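Local coordinates for protein PT26-6P (Thermococcus sp., PDB 2WB7) that is of unknown function but is encoded by a mobile extrachromosomal element of Euryarchaea and combines immunoglobulin-like domains with a helical domain, at residues F64-Q78 with I118-D132. Sequence-based numbering, arbitrary orientation.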
loop_
_atom_site.group_PDB
_atom_site.type_symbol
_atom_site.label_atom_id
_atom_site.label_comp_id
_atom_site.label_asym_id
_atom_site.label_seq_id
_atom_site.Cartn_x
_atom_site.Cartn_y
_atom_site.Cartn_z
ATOM N N PHE A 64 -6.823 1.015 -7.749
ATOM C CA PHE A 64 -7.340 1.950 -8.730
ATOM C C PHE A 64 -6.234 2.578 -9.559
ATOM O O PHE A 64 -6.260 3.781 -9.807
ATOM C CB PHE A 64 -8.140 3.055 -8.042
ATOM C CG PHE A 64 -9.351 2.561 -7.303
ATOM C CD1 PHE A 64 -10.532 2.324 -7.976
ATOM C CD2 PHE A 64 -9.316 2.346 -5.929
ATOM C CE1 PHE A 64 -11.647 1.875 -7.305
ATOM C CE2 PHE A 64 -10.426 1.886 -5.258
ATOM C CZ PHE A 64 -11.593 1.654 -5.946
ATOM N N SER A 65 -5.268 1.778 -10.001
ATOM C CA SER A 65 -4.168 2.320 -10.801
ATOM C C SER A 65 -4.499 2.444 -12.286
ATOM O O SER A 65 -5.402 1.800 -12.813
ATOM C CB SER A 65 -2.909 1.483 -10.649
ATOM O OG SER A 65 -2.839 0.921 -9.366
ATOM N N ALA A 66 -3.751 3.308 -12.951
ATOM C CA ALA A 66 -3.802 3.428 -14.385
ATOM C C ALA A 66 -2.808 2.395 -14.906
ATOM O O ALA A 66 -1.888 2.010 -14.191
ATOM C CB ALA A 66 -3.403 4.828 -14.792
ATOM N N PHE A 67 -2.985 1.920 -16.129
ATOM C CA PHE A 67 -2.131 0.832 -16.597
ATOM C C PHE A 67 -1.936 0.901 -18.087
ATOM O O PHE A 67 -2.806 1.386 -18.803
ATOM C CB PHE A 67 -2.739 -0.514 -16.209
ATOM C CG PHE A 67 -4.170 -0.656 -16.607
ATOM C CD1 PHE A 67 -4.512 -1.131 -17.861
ATOM C CD2 PHE A 67 -5.176 -0.304 -15.736
ATOM C CE1 PHE A 67 -5.846 -1.259 -18.231
ATOM C CE2 PHE A 67 -6.506 -0.426 -16.094
ATOM C CZ PHE A 67 -6.842 -0.902 -17.343
ATOM N N PRO A 68 -0.791 0.402 -18.565
ATOM C CA PRO A 68 -0.539 0.487 -19.986
ATOM C C PRO A 68 -1.375 -0.557 -20.695
ATOM O O PRO A 68 -1.503 -1.683 -20.215
ATOM C CB PRO A 68 0.956 0.150 -20.103
ATOM C CG PRO A 68 1.341 -0.528 -18.829
ATOM C CD PRO A 68 0.144 -0.516 -17.894
ATOM N N VAL A 69 -1.953 -0.178 -21.823
ATOM C CA VAL A 69 -2.669 -1.120 -22.655
ATOM C C VAL A 69 -1.996 -1.149 -24.001
ATOM O O VAL A 69 -1.761 -0.101 -24.605
ATOM C CB VAL A 69 -4.139 -0.717 -22.861
ATOM C CG1 VAL A 69 -4.786 -1.607 -23.924
ATOM C CG2 VAL A 69 -4.897 -0.800 -21.559
ATOM N N GLN A 70 -1.673 -2.351 -24.463
ATOM C CA GLN A 70 -1.147 -2.535 -25.805
ATOM C C GLN A 70 -2.203 -3.123 -26.732
ATOM O O GLN A 70 -2.912 -4.073 -26.384
ATOM C CB GLN A 70 0.094 -3.419 -25.782
ATOM C CG GLN A 70 1.377 -2.631 -25.763
ATOM C CD GLN A 70 2.593 -3.508 -25.581
ATOM O OE1 GLN A 70 2.822 -4.036 -24.500
ATOM N NE2 GLN A 70 3.388 -3.653 -26.634
ATOM N N ILE A 71 -2.311 -2.523 -27.910
ATOM C CA ILE A 71 -3.179 -3.025 -28.971
ATOM C C ILE A 71 -2.338 -3.451 -30.176
ATOM O O ILE A 71 -1.590 -2.659 -30.735
ATOM C CB ILE A 71 -4.158 -1.948 -29.432
ATOM C CG1 ILE A 71 -4.904 -1.366 -28.230
ATOM C CG2 ILE A 71 -5.118 -2.520 -30.459
ATOM C CD1 ILE A 71 -5.438 0.057 -28.473
ATOM N N ARG A 72 -2.468 -4.708 -30.574
ATOM C CA ARG A 72 -1.710 -5.197 -31.704
ATOM C C ARG A 72 -2.596 -5.510 -32.917
ATOM O O ARG A 72 -3.489 -6.361 -32.848
ATOM C CB ARG A 72 -0.913 -6.422 -31.291
ATOM C CG ARG A 72 -0.158 -7.064 -32.409
ATOM C CD ARG A 72 0.274 -8.434 -31.975
ATOM N NE ARG A 72 1.565 -8.790 -32.542
ATOM C CZ ARG A 72 2.730 -8.385 -32.046
ATOM N NH1 ARG A 72 2.755 -7.603 -30.965
ATOM N NH2 ARG A 72 3.866 -8.765 -32.634
ATOM N N LEU A 73 -2.330 -4.825 -34.027
ATOM C CA LEU A 73 -3.082 -5.008 -35.262
ATOM C C LEU A 73 -2.280 -5.805 -36.298
ATOM O O LEU A 73 -1.213 -5.369 -36.715
ATOM C CB LEU A 73 -3.421 -3.642 -35.852
ATOM C CG LEU A 73 -4.046 -2.601 -34.920
ATOM C CD1 LEU A 73 -4.425 -1.358 -35.703
ATOM C CD2 LEU A 73 -5.254 -3.189 -34.244
ATOM N N GLU A 74 -2.786 -6.963 -36.714
ATOM C CA GLU A 74 -2.163 -7.715 -37.808
ATOM C C GLU A 74 -2.859 -7.480 -39.137
ATOM O O GLU A 74 -4.046 -7.751 -39.280
ATOM C CB GLU A 74 -2.182 -9.216 -37.533
ATOM C CG GLU A 74 -1.874 -9.590 -36.103
ATOM C CD GLU A 74 -2.526 -10.921 -35.704
ATOM O OE1 GLU A 74 -2.675 -11.170 -34.476
ATOM O OE2 GLU A 74 -2.917 -11.698 -36.620
ATOM N N ILE A 75 -2.115 -6.975 -40.112
ATOM C CA ILE A 75 -2.581 -6.995 -41.487
ATOM C C ILE A 75 -2.157 -8.320 -42.134
ATOM O O ILE A 75 -0.976 -8.531 -42.393
ATOM C CB ILE A 75 -2.015 -5.819 -42.293
ATOM C CG1 ILE A 75 -1.887 -4.564 -41.418
ATOM C CG2 ILE A 75 -2.859 -5.565 -43.520
ATOM C CD1 ILE A 75 -3.166 -4.071 -40.836
ATOM N N PRO A 76 -3.123 -9.223 -42.383
ATOM C CA PRO A 76 -2.756 -10.493 -43.002
ATOM C C PRO A 76 -2.344 -10.281 -44.451
ATOM O O PRO A 76 -2.816 -9.344 -45.093
ATOM C CB PRO A 76 -4.044 -11.315 -42.940
ATOM C CG PRO A 76 -5.151 -10.357 -42.639
ATOM C CD PRO A 76 -4.580 -9.016 -42.326
ATOM N N ASN A 77 -1.466 -11.135 -44.958
ATOM C CA ASN A 77 -1.049 -11.052 -46.350
ATOM C C ASN A 77 -2.238 -11.143 -47.313
ATOM O O ASN A 77 -3.276 -11.688 -46.962
ATOM C CB ASN A 77 -0.049 -12.164 -46.657
ATOM C CG ASN A 77 1.004 -11.732 -47.639
ATOM O OD1 ASN A 77 0.752 -10.896 -48.512
ATOM N ND2 ASN A 77 2.201 -12.282 -47.496
ATOM N N GLN A 78 -2.087 -10.628 -48.532
ATOM C CA GLN A 78 -3.162 -10.719 -49.524
ATOM C C GLN A 78 -2.763 -11.527 -50.774
ATOM O O GLN A 78 -1.583 -11.604 -51.128
ATOM C CB GLN A 78 -3.613 -9.315 -49.934
ATOM C CG GLN A 78 -5.096 -9.058 -49.717
ATOM C CD GLN A 78 -5.461 -9.072 -48.238
ATOM O OE1 GLN A 78 -4.885 -8.330 -47.435
ATOM N NE2 GLN A 78 -6.410 -9.925 -47.869
ATOM N N ILE A 118 0.269 -3.903 -46.114
ATOM C CA ILE A 118 -0.007 -5.278 -46.498
ATOM C C ILE A 118 0.959 -6.204 -45.777
ATOM O O ILE A 118 2.096 -5.829 -45.547
ATOM C CB ILE A 118 0.089 -5.479 -48.022
ATOM C CG1 ILE A 118 -0.318 -6.909 -48.380
ATOM C CG2 ILE A 118 1.490 -5.119 -48.530
ATOM C CD1 ILE A 118 -1.138 -6.993 -49.642
ATOM N N ALA A 119 0.497 -7.396 -45.409
ATOM C CA ALA A 119 1.294 -8.334 -44.597
ATOM C C ALA A 119 2.204 -7.616 -43.592
ATOM O O ALA A 119 3.405 -7.479 -43.819
ATOM C CB ALA A 119 2.107 -9.260 -45.487
ATOM N N ASP A 120 1.625 -7.170 -42.477
ATOM C CA ASP A 120 2.335 -6.323 -41.520
ATOM C C ASP A 120 1.769 -6.416 -40.110
ATOM O O ASP A 120 0.695 -6.991 -39.897
ATOM C CB ASP A 120 2.273 -4.869 -41.965
ATOM C CG ASP A 120 3.565 -4.155 -41.718
ATOM O OD1 ASP A 120 4.364 -4.701 -40.913
ATOM O OD2 ASP A 120 3.786 -3.079 -42.326
ATOM N N THR A 121 2.487 -5.839 -39.148
ATOM C CA THR A 121 2.040 -5.831 -37.757
ATOM C C THR A 121 2.227 -4.472 -37.120
ATOM O O THR A 121 3.287 -3.868 -37.223
ATOM C CB THR A 121 2.789 -6.851 -36.915
ATOM O OG1 THR A 121 2.385 -8.162 -37.298
ATOM C CG2 THR A 121 2.454 -6.646 -35.465
ATOM N N LEU A 122 1.185 -3.991 -36.457
ATOM C CA LEU A 122 1.207 -2.661 -35.864
ATOM C C LEU A 122 0.958 -2.715 -34.359
ATOM O O LEU A 122 0.024 -3.368 -33.903
ATOM C CB LEU A 122 0.153 -1.780 -36.532
ATOM C CG LEU A 122 0.317 -1.674 -38.046
ATOM C CD1 LEU A 122 -0.623 -0.631 -38.631
ATOM C CD2 LEU A 122 1.780 -1.355 -38.370
ATOM N N ASP A 123 1.796 -2.016 -33.600
ATOM C CA ASP A 123 1.691 -1.984 -32.147
ATOM C C ASP A 123 1.287 -0.604 -31.674
ATOM O O ASP A 123 2.016 0.355 -31.863
ATOM C CB ASP A 123 3.029 -2.357 -31.501
ATOM C CG ASP A 123 3.340 -3.851 -31.596
ATOM O OD1 ASP A 123 2.399 -4.657 -31.822
ATOM O OD2 ASP A 123 4.532 -4.213 -31.434
ATOM N N LEU A 124 0.122 -0.509 -31.053
ATOM C CA LEU A 124 -0.316 0.732 -30.430
ATOM C C LEU A 124 -0.231 0.654 -28.904
ATOM O O LEU A 124 -0.612 -0.356 -28.294
ATOM C CB LEU A 124 -1.751 1.043 -30.849
ATOM C CG LEU A 124 -2.004 1.386 -32.315
ATOM C CD1 LEU A 124 -3.503 1.380 -32.562
ATOM C CD2 LEU A 124 -1.399 2.741 -32.689
ATOM N N VAL A 125 0.258 1.721 -28.283
ATOM C CA VAL A 125 0.356 1.738 -26.826
ATOM C C VAL A 125 -0.414 2.899 -26.219
ATOM O O VAL A 125 -0.308 4.045 -26.673
ATOM C CB VAL A 125 1.818 1.744 -26.337
ATOM C CG1 VAL A 125 1.864 1.832 -24.851
ATOM C CG2 VAL A 125 2.519 0.468 -26.791
ATOM N N THR A 126 -1.206 2.590 -25.199
ATOM C CA THR A 126 -1.948 3.612 -24.489
ATOM C C THR A 126 -2.012 3.330 -22.978
ATOM O O THR A 126 -1.520 2.311 -22.492
ATOM C CB THR A 126 -3.361 3.807 -25.092
ATOM O OG1 THR A 126 -3.887 5.070 -24.668
ATOM C CG2 THR A 126 -4.294 2.707 -24.651
ATOM N N VAL A 127 -2.588 4.262 -22.232
ATOM C CA VAL A 127 -2.735 4.111 -20.798
ATOM C C VAL A 127 -4.207 4.167 -20.486
ATOM O O VAL A 127 -4.917 5.000 -21.031
ATOM C CB VAL A 127 -2.056 5.259 -20.056
ATOM C CG1 VAL A 127 -2.066 4.996 -18.557
ATOM C CG2 VAL A 127 -0.634 5.455 -20.571
HETATM N N MSE A 128 -4.674 3.280 -19.619
HETATM C CA MSE A 128 -6.093 3.265 -19.256
HETATM C C MSE A 128 -6.333 3.235 -17.732
HETATM O O MSE A 128 -5.396 3.177 -16.925
HETATM C CB MSE A 128 -6.810 2.093 -19.937
HETATM C CG MSE A 128 -6.845 2.188 -21.474
HETATM SE SE MSE A 128 -8.195 3.421 -22.244
HETATM C CE MSE A 128 -7.051 4.266 -23.558
ATOM N N LYS A 129 -7.602 3.270 -17.345
ATOM C CA LYS A 129 -7.964 3.242 -15.940
ATOM C C LYS A 129 -9.453 2.941 -15.748
ATOM O O LYS A 129 -10.310 3.506 -16.439
ATOM C CB LYS A 129 -7.601 4.578 -15.303
ATOM C CG LYS A 129 -7.812 4.625 -13.804
ATOM C CD LYS A 129 -7.720 6.048 -13.261
ATOM C CE LYS A 129 -8.053 6.059 -11.776
ATOM N NZ LYS A 129 -8.361 7.418 -11.280
ATOM N N ALA A 130 -9.754 2.048 -14.811
ATOM C CA ALA A 130 -11.132 1.714 -14.473
ATOM C C ALA A 130 -11.883 2.881 -13.817
ATOM O O ALA A 130 -11.290 3.929 -13.528
ATOM C CB ALA A 130 -11.154 0.504 -13.564
ATOM N N PRO A 131 -13.201 2.713 -13.581
ATOM C CA PRO A 131 -13.958 3.716 -12.826
ATOM C C PRO A 131 -13.381 3.931 -11.411
ATOM O O PRO A 131 -12.960 2.970 -10.751
ATOM C CB PRO A 131 -15.370 3.105 -12.750
ATOM C CG PRO A 131 -15.455 2.199 -13.917
ATOM C CD PRO A 131 -14.069 1.619 -14.053
ATOM N N ASP A 132 -13.372 5.184 -10.962
ATOM C CA ASP A 132 -12.732 5.553 -9.710
ATOM C C ASP A 132 -13.602 6.513 -8.899
ATOM O O ASP A 132 -13.528 7.726 -9.084
ATOM C CB ASP A 132 -11.391 6.216 -10.020
ATOM C CG ASP A 132 -10.488 6.326 -8.810
ATOM O OD1 ASP A 132 -10.969 6.190 -7.668
ATOM O OD2 ASP A 132 -9.286 6.545 -9.011
HETATM O O HOH W 1 -6.420 6.380 -8.846
HETATM O O HOH W 2 -8.217 0.589 -12.433
#
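Val69 and Met128, a selenomethionine in this crystal, meet on the buried face of the antiparallel strands 66-75 and 120-129, Val69 CG2 lying 3.6 Å from Met128 CG. With CG1 anti to the backbone N (chi1 171°), Val69 turns its other methyl, CG2, to the selenomethionine chain. Branched and long apolar chains suit this face, where Ile71, Leu73, Leu122 and Leu124 continue the row and Trp107 touches Ile71 and Leu124. Phe67 lays one ring face over Met128 O. Ten backbone hydrogen bonds pair five residues of each strand, from Phe67 with Met128 to Ile75 with Asp120.

The opposite face is buried at Pro68 and Val127 but reaches solvent at Thr121 and Asp123, where polar chains suit it. Arg72 NH1 lies 3.1 Å from Asp123 OD1, well out of the guanidinium plane, so charge alone links them; the Thr121 CG2 methyl sits over one guanidinium face, toward its rim.

Asp132 lays its carboxylate over the Phe64 ring, planes 10° apart; OD2 forms a salt bridge with Lys129 NZ (2.6 Å), which also bonds Pro372 O, and OD1 accepts from Trp374. Replacing Asp132 with an alanine is likely to leave the Lys129 ammonium without this countercharge and the Trp374 N-H without its acceptor. The chemistry implies a backbone-bonded sheet, apolar on the Val69 face and charged around Arg72, whose Lys129-Asp132 end meets the second immunoglobulin-like domain.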